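PDB 3BMA: D-alanyl-lipoteichoic acid synthetase from Streptococcus pneumoniae, which probably acts in the D-alanylation of lipoteichoic acid, a step in building the bacterial cell wall. Local coordinates for residues Phe220-Ile225 with Gly356-Asp361; Asn291-Ile296 with Lys362-Phe367. The protein carries 1 engineered substitution. One frame throughout, in Å; residues are numbered along the deposited sequence.

Interaction 1 of 2, residues Phe220-Ile225 with Gly356-Asp361; sequences FSYQAI and GWLAFD
Tyr222 lies across helix 355-369 at Leu358 and Asp361, and these three residues account for most of the buried surface. The phenol oxygen Tyr222 OH donates to Asp361 OD2 over 2.8 Å, a short distance but a weak bond by its geometry, with ring and carboxylate planes inclined by 56°. Asp361 CB sits at the rim of the same ring, in its plane and 3.8 Å from Tyr222 CE2, so the aspartate meets the tyrosine with its methylene as well as its carboxylate. Its CG is anti to the backbone N (chi1 -161°), which carries the carboxylate out from the helix toward the phenol. The other oxygen, OD1, forms a salt bridge with Arg69, a stronger partner than the tyrosine and one that probably keeps the carboxylate ionised.

Leu358 passes the tyrosine in the opposite direction. Its CD2 methyl lies 4.0 Å from Tyr222 CD2 and 3.8 Å from Ile225 CG2, thus bridging two residues one helical turn apart. The backbone takes part too: Leu358 O is 3.7 Å from Tyr222 CE2. One face of the tyrosine ring receives Phe220 CZ, 3.5 Å above the plane and offset toward the rim; Phe220 in turn meets Tyr67 edge-to-face, extending the aromatic cluster.

The backbone ahead of Tyr222 is set by an N-cap: Ser221 OG accepts from Ala224 N at 3.1 Å, with an N-H...O angle of 159°. The contact therefore joins the capped first turn of helix 222-235 to the N-terminal half of helix 355-369, a helix-to-helix junction with an apolar centre and a buried carboxylate at one end, lying on the outer side of the alpha/beta core of this DltD protein.

Interaction 2 of 2, residues Asn291-Ile296 with Lys362-Phe367; sequences NPIFII and KAVDPF
Ile293 leaves the strand toward helix 362-367 and slides past Phe367, the two side chains running in opposite directions; its atoms can be followed outward one by one. CB stands over one face of the Phe367 ring, 4.1 Å from the centroid and 28° off the ring normal, which meets the criteria for a CH-pi contact. The CG2 methyl, wedged between the backbone N and the carbonyl carbon, packs 3.6 Å from Phe367 CD2 and also borders Val364. The other branch leaves anti to the backbone N (chi1 -175°), and this extended course delivers the tip, CD1, to the helix backbone, where it lies 3.5 Å from Ala363 O. One isoleucine thus spans a full helical turn, from Ala363 to Phe367.

The far end of the phenylalanine is met by Asn291. Asn291 O lies at the ring edge, in its plane and 3.3 Å from Phe367 CZ, where the slightly positive C-H rim suits a carbonyl oxygen. The side-chain amide, steeply inclined to the ring, brings ND2 to 3.5 Å from Phe367 CE1; its hydrogen bond, however, goes to Thr372 O. Farther along the strand, Ile295 CD1 touches Val364 CG2 at 3.7 Å, the two side chains crossing at about a right angle.

The segment axes approach to 9.9 Å and run antiparallel at 172°. Ile293 and Ile295 serve this helix, whereas the alternate residues Phe294 and Ile296 meet helix 311-326, so the strand is covered on both faces. Its backbone hydrogen bonds go to residues around strands 101-105 and 333-335. A parallel sheet sandwiched between helices is the three-layer alpha/beta/alpha architecture expected of the SGNH hydrolase clan, to which DltD belongs.

How the interactions relate
Helix 355-369 carries both contacts: its first part faces helix 222-235 in interaction 1, and the following residues face strand 291-296 in interaction 2, with centres about 14 Å apart. The two meet directly. Phe360 CE1 lies 3.6 Å from Ile295 CG1, and Tyr222 OH is 4.3 Å from Asp365 CB. At Pro366, whose nitrogen has no hydrogen to give, the helix kinks, and Pro366 CD packs 3.4 Å from Asp361 O. Arg69 forms salt bridges with both Asp361 and Asp365, a shared charge linking the two halves. A glycerol, probably from crystallisation, sits about 4 Å from the side chain of Leu358.

Interaction 1 of 2, residues Phe220-Ile225 with Gly356-Asp361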
# COMPACT_ATOMS: atom_id res chain seq x y z
N PHE C 220 12.12 -59.37 1.31
CA PHE C 220 11.03 -58.97 0.43
C PHE C 220 10.75 -59.97 -0.69
O PHE C 220 11.62 -60.27 -1.50
CB PHE C 220 11.28 -57.57 -0.17
CG PHE C 220 10.18 -57.09 -1.08
CD1 PHE C 220 9.00 -56.59 -0.56
CD2 PHE C 220 10.34 -57.14 -2.47
CE1 PHE C 220 7.98 -56.15 -1.39
CE2 PHE C 220 9.32 -56.71 -3.31
CZ PHE C 220 8.14 -56.21 -2.77
N SER C 221 9.51 -60.47 -0.70
CA SER C 221 8.96 -61.20 -1.84
C SER C 221 7.44 -61.04 -1.82
O SER C 221 6.81 -61.12 -0.76
CB SER C 221 9.37 -62.68 -1.81
OG SER C 221 8.27 -63.53 -1.52
N TYR C 222 6.86 -60.81 -3.00
CA TYR C 222 5.42 -60.58 -3.14
C TYR C 222 4.57 -61.78 -2.73
O TYR C 222 3.49 -61.61 -2.19
CB TYR C 222 5.08 -60.17 -4.57
CG TYR C 222 5.39 -58.73 -4.90
CD1 TYR C 222 6.48 -58.40 -5.69
CD2 TYR C 222 4.58 -57.70 -4.42
CE1 TYR C 222 6.77 -57.08 -6.01
CE2 TYR C 222 4.86 -56.37 -4.73
CZ TYR C 222 5.96 -56.07 -5.52
OH TYR C 222 6.24 -54.76 -5.83
N GLN C 223 5.07 -62.99 -3.00
CA GLN C 223 4.34 -64.22 -2.67
C GLN C 223 4.33 -64.52 -1.17
O GLN C 223 3.32 -65.01 -0.64
CB GLN C 223 4.89 -65.41 -3.46
CG GLN C 223 3.96 -66.63 -3.51
CD GLN C 223 2.61 -66.33 -4.14
OE1 GLN C 223 2.53 -65.89 -5.29
NE2 GLN C 223 1.54 -66.57 -3.39
N ALA C 224 5.44 -64.23 -0.49
CA ALA C 224 5.54 -64.44 0.96
C ALA C 224 4.66 -63.46 1.73
O ALA C 224 4.02 -63.84 2.71
CB ALA C 224 6.99 -64.35 1.43
N ILE C 225 4.64 -62.21 1.28
CA ILE C 225 3.78 -61.18 1.86
C ILE C 225 2.31 -61.54 1.62
O ILE C 225 1.49 -61.41 2.53
CB ILE C 225 4.12 -59.76 1.33
CG1 ILE C 225 5.52 -59.35 1.79
CG2 ILE C 225 3.09 -58.72 1.80
CD1 ILE C 225 6.11 -58.21 1.00
N GLY C 356 -4.95 -56.21 -3.15
CA GLY C 356 -5.02 -55.10 -4.11
C GLY C 356 -3.89 -54.10 -3.96
O GLY C 356 -3.51 -53.43 -4.92
N TRP C 357 -3.35 -53.99 -2.74
CA TRP C 357 -2.17 -53.18 -2.48
C TRP C 357 -0.90 -53.78 -3.09
O TRP C 357 0.04 -53.06 -3.43
CB TRP C 357 -1.95 -53.01 -0.98
CG TRP C 357 -2.77 -51.93 -0.29
CD1 TRP C 357 -3.40 -52.05 0.92
CD2 TRP C 357 -3.05 -50.59 -0.75
NE1 TRP C 357 -4.04 -50.88 1.24
CE2 TRP C 357 -3.84 -49.97 0.23
CE3 TRP C 357 -2.70 -49.86 -1.90
CZ2 TRP C 357 -4.30 -48.65 0.11
CZ3 TRP C 357 -3.15 -48.55 -2.02
CH2 TRP C 357 -3.94 -47.96 -1.02
N LEU C 358 -0.89 -55.11 -3.21
CA LEU C 358 0.26 -55.83 -3.76
C LEU C 358 0.35 -55.68 -5.27
O LEU C 358 1.44 -55.59 -5.82
CB LEU C 358 0.21 -57.30 -3.36
CG LEU C 358 0.51 -57.60 -1.89
CD1 LEU C 358 0.34 -59.07 -1.63
CD2 LEU C 358 1.92 -57.14 -1.51
N ALA C 359 -0.82 -55.64 -5.92
CA ALA C 359 -0.90 -55.34 -7.35
C ALA C 359 -0.53 -53.89 -7.61
O ALA C 359 0.14 -53.58 -8.60
CB ALA C 359 -2.31 -55.63 -7.86
N PHE C 360 -0.99 -53.01 -6.71
CA PHE C 360 -0.66 -51.58 -6.69
C PHE C 360 0.86 -51.40 -6.63
O PHE C 360 1.43 -50.67 -7.45
CB PHE C 360 -1.37 -50.93 -5.48
CG PHE C 360 -1.02 -49.49 -5.22
CD1 PHE C 360 -1.78 -48.47 -5.78
CD2 PHE C 360 0.04 -49.15 -4.37
CE1 PHE C 360 -1.48 -47.13 -5.52
CE2 PHE C 360 0.35 -47.81 -4.12
CZ PHE C 360 -0.41 -46.80 -4.69
N ASP C 361 1.50 -52.09 -5.69
CA ASP C 361 2.95 -52.04 -5.50
C ASP C 361 3.76 -52.47 -6.73
O ASP C 361 4.79 -51.87 -7.03
CB ASP C 361 3.36 -52.87 -4.28
CG ASP C 361 4.73 -52.50 -3.76
OD1 ASP C 361 5.02 -51.29 -3.63
OD2 ASP C 361 5.52 -53.42 -3.47

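Interaction 2 of 2, residues Asn291-Ile296 with Lys362-Phe367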
# COMPACT_ATOMS: atom_id res chain seq x y z
N ASN C 291 5.97 -36.24 -13.16
CA ASN C 291 5.75 -37.52 -13.82
C ASN C 291 4.86 -38.39 -12.93
O ASN C 291 5.35 -39.09 -12.05
CB ASN C 291 7.09 -38.21 -14.11
CG ASN C 291 6.94 -39.45 -14.99
OD1 ASN C 291 5.93 -39.63 -15.68
ND2 ASN C 291 7.96 -40.30 -14.98
N PRO C 292 3.54 -38.33 -13.17
CA PRO C 292 2.58 -39.05 -12.35
C PRO C 292 2.32 -40.47 -12.82
O PRO C 292 2.36 -40.76 -14.02
CB PRO C 292 1.31 -38.22 -12.52
CG PRO C 292 1.44 -37.60 -13.86
CD PRO C 292 2.88 -37.56 -14.23
N ILE C 293 2.08 -41.37 -11.86
CA ILE C 293 1.44 -42.64 -12.18
C ILE C 293 -0.00 -42.60 -11.67
O ILE C 293 -0.25 -42.35 -10.49
CB ILE C 293 2.24 -43.89 -11.68
CG1 ILE C 293 1.57 -45.18 -12.16
CG2 ILE C 293 2.46 -43.87 -10.17
CD1 ILE C 293 2.51 -46.38 -12.24
N PHE C 294 -0.95 -42.82 -12.58
CA PHE C 294 -2.37 -42.81 -12.23
C PHE C 294 -2.89 -44.20 -11.87
O PHE C 294 -2.51 -45.20 -12.49
CB PHE C 294 -3.20 -42.20 -13.35
CG PHE C 294 -2.82 -40.78 -13.68
CD1 PHE C 294 -3.26 -39.73 -12.88
CD2 PHE C 294 -1.99 -40.50 -14.76
CE1 PHE C 294 -2.91 -38.42 -13.17
CE2 PHE C 294 -1.62 -39.19 -15.05
CZ PHE C 294 -2.08 -38.15 -14.25
N ILE C 295 -3.74 -44.25 -10.85
CA ILE C 295 -4.33 -45.50 -10.39
C ILE C 295 -5.83 -45.46 -10.62
O ILE C 295 -6.51 -44.54 -10.17
CB ILE C 295 -4.05 -45.74 -8.88
CG1 ILE C 295 -2.60 -45.39 -8.50
CG2 ILE C 295 -4.46 -47.16 -8.46
CD1 ILE C 295 -1.51 -46.25 -9.14
N ILE C 296 -6.34 -46.45 -11.35
CA ILE C 296 -7.78 -46.55 -11.59
C ILE C 296 -8.31 -47.80 -10.88
O ILE C 296 -8.13 -48.90 -11.38
CB ILE C 296 -8.13 -46.55 -13.09
CG1 ILE C 296 -7.45 -45.38 -13.81
CG2 ILE C 296 -9.64 -46.49 -13.29
CD1 ILE C 296 -7.78 -45.27 -15.29
N LYS C 362 3.28 -53.49 -7.44
CA LYS C 362 3.97 -54.03 -8.62
C LYS C 362 4.07 -53.05 -9.79
O LYS C 362 4.93 -53.20 -10.66
CB LYS C 362 3.30 -55.33 -9.09
CG LYS C 362 3.59 -56.55 -8.22
CD LYS C 362 2.63 -57.69 -8.52
CE LYS C 362 2.65 -58.73 -7.41
NZ LYS C 362 1.47 -59.64 -7.47
N ALA C 363 3.20 -52.04 -9.80
CA ALA C 363 3.25 -51.00 -10.82
C ALA C 363 3.90 -49.72 -10.28
O ALA C 363 4.57 -49.00 -11.02
CB ALA C 363 1.86 -50.70 -11.36
N VAL C 364 3.71 -49.47 -8.99
CA VAL C 364 4.14 -48.21 -8.37
C VAL C 364 5.60 -48.25 -7.90
O VAL C 364 6.37 -47.35 -8.24
CB VAL C 364 3.15 -47.77 -7.24
CG1 VAL C 364 3.68 -46.59 -6.47
CG2 VAL C 364 1.80 -47.42 -7.84
N ASP C 365 5.97 -49.29 -7.16
CA ASP C 365 7.36 -49.46 -6.69
C ASP C 365 8.45 -49.39 -7.78
O ASP C 365 9.36 -48.58 -7.63
CB ASP C 365 7.53 -50.69 -5.79
CG ASP C 365 8.97 -50.90 -5.36
OD1 ASP C 365 9.48 -50.10 -4.54
OD2 ASP C 365 9.60 -51.86 -5.85
N PRO C 366 8.35 -50.20 -8.87
CA PRO C 366 9.38 -50.10 -9.91
C PRO C 366 9.44 -48.74 -10.61
O PRO C 366 10.51 -48.32 -11.05
CB PRO C 366 8.95 -51.16 -10.93
CG PRO C 366 8.10 -52.10 -10.17
CD PRO C 366 7.35 -51.23 -9.23
N PHE C 367 8.29 -48.06 -10.69
CA PHE C 367 8.20 -46.71 -11.26
C PHE C 367 8.91 -45.67 -10.39
O PHE C 367 9.68 -44.85 -10.90
CB PHE C 367 6.73 -46.33 -11.47
CG PHE C 367 6.51 -44.91 -11.92
CD1 PHE C 367 6.81 -44.51 -13.21
CD2 PHE C 367 5.98 -43.97 -11.04
CE1 PHE C 367 6.60 -43.20 -13.62
CE2 PHE C 367 5.77 -42.66 -11.44
CZ PHE C 367 6.08 -42.27 -12.73